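Local coordinates for protein Uly1 (Catenovulum maritimum, PDB 7DRQ) that acts as an ulvan lyase of polysaccharide lyase family 24, cleaving the algal polysaccharide ulvan, and binds calcium ions, at residues 265-270 and 349-354; 229-234 and 241-246; 455-460 and 474-479. All blocks are in the same frame, centred on the assembly; numbering follows the deposited sequence.

Interaction 1 of 3, residues 265-270 and 349-354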
loop_
_atom_site.group_PDB
_atom_site.type_symbol
_atom_site.label_atom_id
_atom_site.label_comp_id
_atom_site.label_asym_id
_atom_site.label_seq_id
_atom_site.Cartn_x
_atom_site.Cartn_y
_atom_site.Cartn_z
ATOM N N LYS A 265 1.698 7.899 2.345
ATOM C CA LYS A 265 2.436 6.679 2.632
ATOM C C LYS A 265 3.792 7.036 3.211
ATOM O O LYS A 265 4.444 7.978 2.745
ATOM C CB LYS A 265 2.610 5.833 1.372
ATOM C CG LYS A 265 3.099 4.416 1.659
ATOM C CD LYS A 265 2.856 3.488 0.474
ATOM C CE LYS A 265 1.426 3.563 -0.016
ATOM N NZ LYS A 265 1.227 2.609 -1.146
HETATM N N MSE A 266 4.191 6.292 4.241
HETATM C CA MSE A 266 5.539 6.353 4.765
HETATM C C MSE A 266 6.397 5.389 3.971
HETATM O O MSE A 266 5.924 4.328 3.542
HETATM C CB MSE A 266 5.587 5.978 6.253
HETATM C CG MSE A 266 4.695 6.815 7.111
HETATM SE SE MSE A 266 4.916 6.285 8.998
HETATM C CE MSE A 266 6.710 5.924 9.028
ATOM N N LYS A 267 7.647 5.776 3.745
ATOM C CA LYS A 267 8.607 4.925 3.061
ATOM C C LYS A 267 9.967 5.112 3.698
ATOM O O LYS A 267 10.244 6.134 4.328
ATOM C CB LYS A 267 8.732 5.257 1.569
ATOM C CG LYS A 267 7.443 5.196 0.784
ATOM C CD LYS A 267 7.710 5.598 -0.675
ATOM C CE LYS A 267 6.409 5.801 -1.427
ATOM N NZ LYS A 267 6.638 5.893 -2.917
ATOM N N TYR A 268 10.832 4.120 3.506
ATOM C CA TYR A 268 12.247 4.289 3.795
ATOM C C TYR A 268 12.909 4.738 2.501
ATOM O O TYR A 268 12.852 4.023 1.491
ATOM C CB TYR A 268 12.862 2.992 4.307
ATOM C CG TYR A 268 14.266 3.140 4.828
ATOM C CD1 TYR A 268 14.505 3.581 6.128
ATOM C CD2 TYR A 268 15.355 2.805 4.035
ATOM C CE1 TYR A 268 15.802 3.702 6.615
ATOM C CE2 TYR A 268 16.640 2.919 4.508
ATOM C CZ TYR A 268 16.867 3.353 5.791
ATOM O OH TYR A 268 18.169 3.440 6.228
ATOM N N ALA A 269 13.490 5.931 2.515
ATOM C CA ALA A 269 13.993 6.552 1.294
ATOM C C ALA A 269 15.258 7.313 1.634
ATOM O O ALA A 269 15.289 8.040 2.637
ATOM C CB ALA A 269 12.957 7.505 0.685
ATOM N N ASP A 270 16.292 7.136 0.812
ATOM C CA ASP A 270 17.612 7.719 1.046
ATOM C C ASP A 270 18.008 7.624 2.518
ATOM O O ASP A 270 18.351 8.618 3.160
ATOM C CB ASP A 270 17.673 9.169 0.567
ATOM C CG ASP A 270 19.107 9.694 0.484
ATOM O OD1 ASP A 270 20.019 8.849 0.365
ATOM O OD2 ASP A 270 19.323 10.931 0.554
ATOM N N PHE A 349 -1.310 10.393 -5.968
ATOM C CA PHE A 349 -0.236 11.035 -5.223
ATOM C C PHE A 349 0.861 10.028 -4.910
ATOM O O PHE A 349 0.581 8.896 -4.503
ATOM C CB PHE A 349 -0.743 11.647 -3.919
ATOM C CG PHE A 349 0.360 12.145 -3.045
ATOM C CD1 PHE A 349 1.025 13.321 -3.361
ATOM C CD2 PHE A 349 0.789 11.409 -1.940
ATOM C CE1 PHE A 349 2.070 13.784 -2.554
ATOM C CE2 PHE A 349 1.837 11.861 -1.146
ATOM C CZ PHE A 349 2.473 13.048 -1.448
ATOM N N ASP A 350 2.109 10.446 -5.097
ATOM C CA ASP A 350 3.235 9.608 -4.701
ATOM C C ASP A 350 4.456 10.499 -4.545
ATOM O O ASP A 350 4.448 11.665 -4.945
ATOM C CB ASP A 350 3.489 8.485 -5.714
ATOM C CG ASP A 350 4.266 7.322 -5.111
ATOM O OD1 ASP A 350 4.398 7.264 -3.867
ATOM O OD2 ASP A 350 4.749 6.470 -5.887
ATOM N N TRP A 351 5.516 9.927 -3.968
ATOM C CA TRP A 351 6.737 10.669 -3.691
ATOM C C TRP A 351 7.891 9.680 -3.565
ATOM O O TRP A 351 7.688 8.485 -3.346
ATOM C CB TRP A 351 6.606 11.503 -2.410
ATOM C CG TRP A 351 6.427 10.632 -1.229
ATOM C CD1 TRP A 351 5.260 10.083 -0.781
ATOM C CD2 TRP A 351 7.461 10.147 -0.371
ATOM N NE1 TRP A 351 5.506 9.299 0.323
ATOM C CE2 TRP A 351 6.849 9.321 0.594
ATOM C CE3 TRP A 351 8.847 10.333 -0.324
ATOM C CZ2 TRP A 351 7.577 8.684 1.604
ATOM C CZ3 TRP A 351 9.572 9.698 0.674
ATOM C CH2 TRP A 351 8.933 8.881 1.627
ATOM N N THR A 352 9.106 10.202 -3.678
ATOM C CA THR A 352 10.296 9.412 -3.391
ATOM C C THR A 352 11.435 10.380 -3.104
ATOM O O THR A 352 11.327 11.583 -3.357
ATOM C CB THR A 352 10.639 8.463 -4.550
ATOM O OG1 THR A 352 11.704 7.589 -4.157
ATOM C CG2 THR A 352 11.075 9.263 -5.769
ATOM N N VAL A 353 12.508 9.850 -2.525
ATOM C CA VAL A 353 13.767 10.567 -2.383
ATOM C C VAL A 353 14.858 9.648 -2.904
ATOM O O VAL A 353 14.943 8.491 -2.481
ATOM C CB VAL A 353 14.057 10.982 -0.918
ATOM C CG1 VAL A 353 15.385 11.756 -0.840
ATOM C CG2 VAL A 353 12.909 11.810 -0.348
ATOM N N THR A 354 15.673 10.145 -3.831
ATOM C CA THR A 354 16.731 9.321 -4.409
ATOM C C THR A 354 17.902 9.179 -3.439
ATOM O O THR A 354 18.005 9.880 -2.431
ATOM C CB THR A 354 17.268 9.927 -5.700
ATOM O OG1 THR A 354 18.029 11.099 -5.360
ATOM C CG2 THR A 354 16.128 10.304 -6.664
HETATM O O HOH W 1 5.000 3.909 -5.155
HETATM O O HOH W 2 15.798 6.020 -1.802
#
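Lys-265 meets Trp-351 through its backbone: the carbonyl O accepts a hydrogen bond from the indole NE1 at 3.0 Å, close to the ring plane, although the N-H...O angle of 142° leaves the bond bent. The indole reaches this carbonyl because Trp-351 CG sits between its own backbone N and carbonyl carbon (chi1 64°), which lays the ring across the gap between the strands. Met-266, a selenomethionine, turns the other way and packs on Phe-207 of strand 201-208. Lys-267 then runs extended over one indole face, in the direction opposite to the tryptophan side chain. Its CD makes a CH-pi contact 4.2 Å from the six-membered ring centroid, and NZ ends 4.8 Å from the centroid of the five-membered ring, almost on the ring normal, as a cation-pi partner. NZ also donates to Trp-351 O at 2.8 Å and forms a salt bridge, likewise 2.8 Å long, on the syn side of Asp-350 OD1, somewhat out of the carboxylate plane; Leu-402 N holds the other carboxylate oxygen. Strands 261-269 and 350-353 belong to two successive blades of the beta-propeller, running roughly parallel with axes 7.2 Å apart, and the direct bonds between them all involve a side chain. Further along, Ala-269 CB rests 4.0 Å from Val-353 CB. Asp-270 packs its CB 3.7 Å from Val-353 CG1, while a water links its backbone N to Val-353 O.

Interaction 2 of 3, residues 229-234 and 241-246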
loop_
_atom_site.group_PDB
_atom_site.type_symbol
_atom_site.label_atom_id
_atom_site.label_comp_id
_atom_site.label_asym_id
_atom_site.label_seq_id
_atom_site.Cartn_x
_atom_site.Cartn_y
_atom_site.Cartn_z
ATOM N N VAL A 229 -0.258 5.620 11.902
ATOM C CA VAL A 229 0.450 5.055 13.046
ATOM C C VAL A 229 1.504 4.103 12.508
ATOM O O VAL A 229 1.320 3.493 11.451
ATOM C CB VAL A 229 -0.491 4.328 14.032
ATOM C CG1 VAL A 229 -1.486 5.321 14.676
ATOM C CG2 VAL A 229 -1.232 3.185 13.348
ATOM N N PHE A 230 2.623 3.998 13.222
ATOM C CA PHE A 230 3.695 3.119 12.773
ATOM C C PHE A 230 4.401 2.507 13.973
ATOM O O PHE A 230 4.417 3.076 15.068
ATOM C CB PHE A 230 4.704 3.849 11.863
ATOM C CG PHE A 230 5.471 4.965 12.545
ATOM C CD1 PHE A 230 4.864 6.189 12.816
ATOM C CD2 PHE A 230 6.806 4.797 12.876
ATOM C CE1 PHE A 230 5.575 7.214 13.425
ATOM C CE2 PHE A 230 7.533 5.812 13.484
ATOM C CZ PHE A 230 6.912 7.025 13.767
ATOM N N ASN A 231 4.990 1.327 13.759
ATOM C CA ASN A 231 5.693 0.637 14.826
ATOM C C ASN A 231 6.921 -0.044 14.236
ATOM O O ASN A 231 7.195 0.049 13.035
ATOM C CB ASN A 231 4.777 -0.360 15.552
ATOM C CG ASN A 231 4.199 -1.415 14.618
ATOM O OD1 ASN A 231 4.569 -1.503 13.449
ATOM N ND2 ASN A 231 3.280 -2.223 15.140
ATOM N N LYS A 232 7.665 -0.726 15.097
ATOM C CA LYS A 232 8.914 -1.369 14.724
ATOM C C LYS A 232 8.907 -2.795 15.242
ATOM O O LYS A 232 8.391 -3.072 16.332
ATOM C CB LYS A 232 10.130 -0.597 15.271
ATOM C CG LYS A 232 11.462 -1.326 15.080
ATOM C CD LYS A 232 12.668 -0.462 15.438
ATOM C CE LYS A 232 12.805 -0.272 16.930
ATOM N NZ LYS A 232 14.008 0.558 17.260
ATOM N N TYR A 233 9.464 -3.700 14.448
ATOM C CA TYR A 233 9.601 -5.084 14.865
ATOM C C TYR A 233 10.808 -5.221 15.785
ATOM O O TYR A 233 11.912 -4.774 15.456
ATOM C CB TYR A 233 9.747 -5.990 13.644
ATOM C CG TYR A 233 9.905 -7.429 14.032
ATOM C CD1 TYR A 233 8.954 -8.055 14.839
ATOM C CD2 TYR A 233 11.029 -8.150 13.648
ATOM C CE1 TYR A 233 9.101 -9.360 15.218
ATOM C CE2 TYR A 233 11.191 -9.464 14.029
ATOM C CZ TYR A 233 10.223 -10.065 14.818
ATOM O OH TYR A 233 10.380 -11.372 15.202
ATOM N N LEU A 234 10.595 -5.821 16.949
ATOM C CA LEU A 234 11.666 -6.022 17.925
ATOM C C LEU A 234 12.102 -7.479 17.809
ATOM O O LEU A 234 11.564 -8.359 18.483
ATOM C CB LEU A 234 11.183 -5.670 19.325
ATOM C CG LEU A 234 10.525 -4.289 19.449
ATOM C CD1 LEU A 234 9.989 -4.073 20.867
ATOM C CD2 LEU A 234 11.509 -3.183 19.058
ATOM N N SER A 241 6.791 -3.089 18.679
ATOM C CA SER A 241 6.569 -1.967 19.572
ATOM C C SER A 241 5.122 -1.472 19.465
ATOM O O SER A 241 4.369 -1.827 18.547
ATOM C CB SER A 241 7.549 -0.841 19.248
ATOM O OG SER A 241 7.316 -0.343 17.940
ATOM N N HIS A 242 4.740 -0.639 20.433
ATOM C CA HIS A 242 3.438 0.017 20.412
ATOM C C HIS A 242 3.360 0.983 19.241
ATOM O O HIS A 242 4.322 1.696 18.951
ATOM C CB HIS A 242 3.229 0.772 21.730
ATOM C CG HIS A 242 1.828 1.259 21.954
ATOM N ND1 HIS A 242 1.226 2.204 21.152
ATOM C CD2 HIS A 242 0.934 0.967 22.931
ATOM C CE1 HIS A 242 0.005 2.447 21.603
ATOM N NE2 HIS A 242 -0.191 1.723 22.693
ATOM N N PHE A 243 2.212 0.996 18.559
ATOM C CA PHE A 243 1.996 1.947 17.470
ATOM C C PHE A 243 2.247 3.371 17.954
ATOM O O PHE A 243 1.851 3.749 19.059
ATOM C CB PHE A 243 0.564 1.839 16.938
ATOM C CG PHE A 243 0.404 0.908 15.763
ATOM C CD1 PHE A 243 1.236 1.003 14.650
ATOM C CD2 PHE A 243 -0.596 -0.049 15.770
ATOM C CE1 PHE A 243 1.063 0.153 13.567
ATOM C CE2 PHE A 243 -0.772 -0.911 14.699
ATOM C CZ PHE A 243 0.061 -0.812 13.592
ATOM N N LYS A 244 2.901 4.162 17.111
ATOM C CA LYS A 244 3.210 5.554 17.398
ATOM C C LYS A 244 2.539 6.434 16.352
ATOM O O LYS A 244 2.580 6.130 15.159
ATOM C CB LYS A 244 4.731 5.772 17.394
ATOM C CG LYS A 244 5.164 7.218 17.611
ATOM C CD LYS A 244 6.660 7.332 17.830
ATOM C CE LYS A 244 7.049 6.812 19.205
ATOM N NZ LYS A 244 6.374 7.583 20.289
ATOM N N SER A 245 1.920 7.530 16.790
ATOM C CA SER A 245 1.183 8.397 15.878
ATOM C C SER A 245 2.111 9.367 15.160
ATOM O O SER A 245 2.843 10.133 15.801
ATOM C CB SER A 245 0.135 9.197 16.657
ATOM O OG SER A 245 -0.768 8.325 17.287
ATOM N N PHE A 246 2.066 9.360 13.827
ATOM C CA PHE A 246 2.714 10.437 13.091
ATOM C C PHE A 246 1.957 11.751 13.268
ATOM O O PHE A 246 2.572 12.814 13.429
ATOM C CB PHE A 246 2.822 10.116 11.598
ATOM C CG PHE A 246 3.216 11.319 10.792
ATOM C CD1 PHE A 246 4.531 11.744 10.783
ATOM C CD2 PHE A 246 2.263 12.086 10.142
ATOM C CE1 PHE A 246 4.901 12.885 10.102
ATOM C CE2 PHE A 246 2.629 13.238 9.457
ATOM C CZ PHE A 246 3.949 13.632 9.439
#
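Phe-230 and Lys-244 form an antiparallel hydrogen-bonded pair, with Phe-230 N 2.9 Å from Lys-244 O and Lys-244 N 2.8 Å from Phe-230 O, beside the non-hydrogen-bonded pair of Val-229 and Ser-245. Farther along, the second strand is interrupted and the pairing shifts by a residue, so that Lys-232 faces Ser-241. There the serine grips the opposite backbone twice: its N donates to Lys-232 O in a nearly straight bond (2.8 Å, 170°), and its OG accepts from Lys-232 N at 2.9 Å. OG can take the place of a strand carbonyl because chi1 of 64° swings it between the serine's backbone N and carbonyl carbon, toward the first strand. At the interruption, His-242 ND1 donates to Phe-243 O, and Gln-197 OE1 receives the Phe-243 N-H. This hairpin forms the last two strands of a four-stranded antiparallel blade of the propeller, with 239-245 as one of its two edge strands. Phe-243 turns its ring in beside the hairpin, where it is sandwiched. Over one face lies Val-229 CG2, 3.7 Å from the ring centroid in a CH-pi contact; over the opposite face the Asn-231 amide stacks with its plane only 10° from that of the ring. Leu-216 and Leu-201, on the two preceding strands of the blade, also touch this phenylalanine. On the sheet face opposite Val-229 and Ser-245, the side chains of Phe-230 and Lys-244 lie alongside each other and point the same way. Lys-244 CB sits over one face of the Phe-230 ring, toward its rim, and CD approaches Phe-230 CZ to 4.1 Å. Phe-246 N lies at the edge of this ring, while the Phe-246 ring itself meets Trp-307 edge-to-face.

Interaction 3 of 3, residues 455-460 and 474-479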
loop_
_atom_site.group_PDB
_atom_site.type_symbol
_atom_site.label_atom_id
_atom_site.label_comp_id
_atom_site.label_asym_id
_atom_site.label_seq_id
_atom_site.Cartn_x
_atom_site.Cartn_y
_atom_site.Cartn_z
ATOM N N LYS A 455 16.895 -4.094 -9.239
ATOM C CA LYS A 455 15.998 -4.802 -10.145
ATOM C C LYS A 455 14.548 -4.446 -9.847
ATOM O O LYS A 455 14.184 -4.118 -8.712
ATOM C CB LYS A 455 16.190 -6.321 -10.060
ATOM C CG LYS A 455 17.627 -6.758 -10.411
ATOM C CD LYS A 455 17.744 -8.259 -10.548
ATOM C CE LYS A 455 19.163 -8.654 -10.933
ATOM N NZ LYS A 455 19.240 -10.105 -11.247
ATOM N N LEU A 456 13.736 -4.520 -10.899
ATOM C CA LEU A 456 12.298 -4.281 -10.849
ATOM C C LEU A 456 11.591 -5.633 -10.798
ATOM O O LEU A 456 11.776 -6.467 -11.691
ATOM C CB LEU A 456 11.843 -3.471 -12.069
ATOM C CG LEU A 456 10.395 -3.603 -12.581
ATOM C CD1 LEU A 456 9.417 -3.137 -11.523
ATOM C CD2 LEU A 456 10.162 -2.820 -13.888
ATOM N N TYR A 457 10.830 -5.858 -9.735
ATOM C CA TYR A 457 9.997 -7.042 -9.572
ATOM C C TYR A 457 8.575 -6.603 -9.862
ATOM O O TYR A 457 7.984 -5.841 -9.089
ATOM C CB TYR A 457 10.146 -7.623 -8.160
ATOM C CG TYR A 457 11.539 -8.164 -7.927
ATOM C CD1 TYR A 457 12.605 -7.305 -7.658
ATOM C CD2 TYR A 457 11.802 -9.532 -8.027
ATOM C CE1 TYR A 457 13.888 -7.793 -7.473
ATOM C CE2 TYR A 457 13.094 -10.031 -7.854
ATOM C CZ TYR A 457 14.128 -9.155 -7.574
ATOM O OH TYR A 457 15.408 -9.642 -7.395
ATOM N N TYR A 458 8.045 -7.029 -11.009
ATOM C CA TYR A 458 6.739 -6.574 -11.482
ATOM C C TYR A 458 5.760 -7.723 -11.315
ATOM O O TYR A 458 5.892 -8.755 -11.974
ATOM C CB TYR A 458 6.821 -6.123 -12.944
ATOM C CG TYR A 458 5.867 -5.019 -13.326
ATOM C CD1 TYR A 458 4.911 -4.546 -12.436
ATOM C CD2 TYR A 458 5.922 -4.452 -14.604
ATOM C CE1 TYR A 458 4.051 -3.523 -12.799
ATOM C CE2 TYR A 458 5.069 -3.441 -14.974
ATOM C CZ TYR A 458 4.132 -2.982 -14.083
ATOM O OH TYR A 458 3.296 -1.964 -14.484
ATOM N N TYR A 459 4.779 -7.521 -10.455
ATOM C CA TYR A 459 3.799 -8.540 -10.082
ATOM C C TYR A 459 2.528 -8.183 -10.840
ATOM O O TYR A 459 1.921 -7.139 -10.582
ATOM C CB TYR A 459 3.632 -8.522 -8.561
ATOM C CG TYR A 459 2.779 -9.594 -7.917
ATOM C CD1 TYR A 459 2.290 -10.681 -8.629
ATOM C CD2 TYR A 459 2.459 -9.498 -6.565
ATOM C CE1 TYR A 459 1.501 -11.657 -8.005
ATOM C CE2 TYR A 459 1.685 -10.451 -5.939
ATOM C CZ TYR A 459 1.199 -11.523 -6.654
ATOM O OH TYR A 459 0.423 -12.446 -5.978
ATOM N N LEU A 460 2.134 -9.030 -11.782
ATOM C CA LEU A 460 1.258 -8.613 -12.868
ATOM C C LEU A 460 0.030 -9.506 -13.003
ATOM O O LEU A 460 0.131 -10.724 -12.871
ATOM C CB LEU A 460 2.034 -8.640 -14.191
ATOM C CG LEU A 460 3.148 -7.606 -14.318
ATOM C CD1 LEU A 460 4.221 -8.090 -15.290
ATOM C CD2 LEU A 460 2.581 -6.254 -14.768
ATOM N N LEU A 474 5.073 -12.986 -12.377
ATOM C CA LEU A 474 6.159 -12.178 -11.850
ATOM C C LEU A 474 7.180 -11.945 -12.951
ATOM O O LEU A 474 7.654 -12.905 -13.574
ATOM C CB LEU A 474 6.839 -12.870 -10.669
ATOM C CG LEU A 474 8.199 -12.283 -10.255
ATOM C CD1 LEU A 474 8.041 -10.850 -9.732
ATOM C CD2 LEU A 474 8.888 -13.171 -9.197
ATOM N N GLN A 475 7.536 -10.684 -13.183
ATOM C CA GLN A 475 8.651 -10.357 -14.064
ATOM C C GLN A 475 9.793 -9.761 -13.253
ATOM O O GLN A 475 9.568 -8.977 -12.324
ATOM C CB GLN A 475 8.239 -9.387 -15.173
ATOM C CG GLN A 475 7.329 -10.020 -16.226
ATOM C CD GLN A 475 7.133 -9.135 -17.437
ATOM O OE1 GLN A 475 7.583 -7.985 -17.465
ATOM N NE2 GLN A 475 6.447 -9.664 -18.448
ATOM N N ILE A 476 11.017 -10.161 -13.587
ATOM C CA ILE A 476 12.216 -9.630 -12.944
ATOM C C ILE A 476 13.005 -8.911 -14.029
ATOM O O ILE A 476 13.467 -9.532 -14.998
ATOM C CB ILE A 476 13.043 -10.718 -12.253
ATOM C CG1 ILE A 476 12.167 -11.482 -11.253
ATOM C CG2 ILE A 476 14.230 -10.105 -11.512
ATOM C CD1 ILE A 476 12.862 -12.693 -10.631
ATOM N N ILE A 477 13.125 -7.596 -13.883
ATOM C CA ILE A 477 13.683 -6.728 -14.906
ATOM C C ILE A 477 14.891 -6.029 -14.299
ATOM O O ILE A 477 14.783 -5.380 -13.252
ATOM C CB ILE A 477 12.645 -5.719 -15.424
ATOM C CG1 ILE A 477 11.516 -6.433 -16.190
ATOM C CG2 ILE A 477 13.308 -4.687 -16.314
ATOM C CD1 ILE A 477 10.253 -5.560 -16.387
ATOM N N ASN A 478 16.044 -6.194 -14.937
ATOM C CA ASN A 478 17.279 -5.590 -14.461
ATOM C C ASN A 478 17.308 -4.121 -14.859
ATOM O O ASN A 478 17.244 -3.794 -16.049
ATOM C CB ASN A 478 18.482 -6.334 -15.048
ATOM C CG ASN A 478 19.759 -6.038 -14.310
ATOM O OD1 ASN A 478 20.046 -4.888 -13.985
ATOM N ND2 ASN A 478 20.541 -7.077 -14.032
ATOM N N LEU A 479 17.407 -3.232 -13.870
ATOM C CA LEU A 479 17.431 -1.808 -14.180
ATOM C C LEU A 479 18.797 -1.321 -14.644
ATOM O O LEU A 479 18.929 -0.138 -14.976
ATOM C CB LEU A 479 16.965 -0.996 -12.967
ATOM C CG LEU A 479 15.517 -1.299 -12.598
ATOM C CD1 LEU A 479 15.103 -0.596 -11.301
ATOM C CD2 LEU A 479 14.609 -0.884 -13.732
#
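The hairpin of strands 455-462 and 469-478 supplies the two central strands of a four-stranded antiparallel propeller blade, and its backbones are paired in regular register from Lys-455/Asn-478 to Tyr-459/Leu-474. Leu-456 and Ile-477 form one hydrogen-bonded pair, with Leu-456 N 2.7 Å from Ile-477 O in a nearly straight bond (172°); Tyr-458 and Gln-475 form the next, with Tyr-458 N 2.8 Å from Gln-475 O. On the face carrying Tyr-457, the side chain of Ile-476 crosses the tyrosine ring. Its CG2 lies over the face, 4.3 Å from the centroid, in a CH-pi contact, and its CG1 approaches Tyr-457 CD2 to 3.8 Å. Leu-474 CD1 comes in at the edge of the same ring. Val-60 and Met-62 of strand 59-65 pack against this face from the neighbouring blade. On the other face, Leu-456 and Ile-477 lie side by side, CD2 of the leucine 3.7 Å from CD1 of the isoleucine. Farther along, Leu-460 uses both branches: CD1 reaches Gln-475 CD at 3.8 Å, and CD2 sits 3.5 Å above the centre of the Tyr-458 ring. The polar ends look to strand 3-15: Lys-455 NZ makes a salt bridge with Glu-5, Asn-478 ND2 bonds the same carboxylate, and Gln-475 NE2 bonds Glu-7. Strand 469-478 thus pairs with the N-terminal strand on one side and its hairpin partner on the other, the "velcro" closure by which many beta-propellers join their chain ends within one blade.

Along the chain the three contacts follow in series: interaction 2, then interaction 1, then interaction 3. Interaction 2 lies within one propeller blade, at its outer hairpin, and strand 261-269 of interaction 1 is the next strand in the chain after 239-245. The two touch, Met-266 SE lying 3.8 Å from Phe-230 CB, although their centres are about 18 Å apart. Interaction 1 joins the blade of strand 261-269 to the following one, whereas interaction 3 is internal to the blade that closes the ring. Its centre is about 19 Å from that of interaction 1 and about 30 Å from that of interaction 2. The propeller is thus held by strand pairing within blades, side-chain packing between neighbouring blades, and a last blade built from both chain ends.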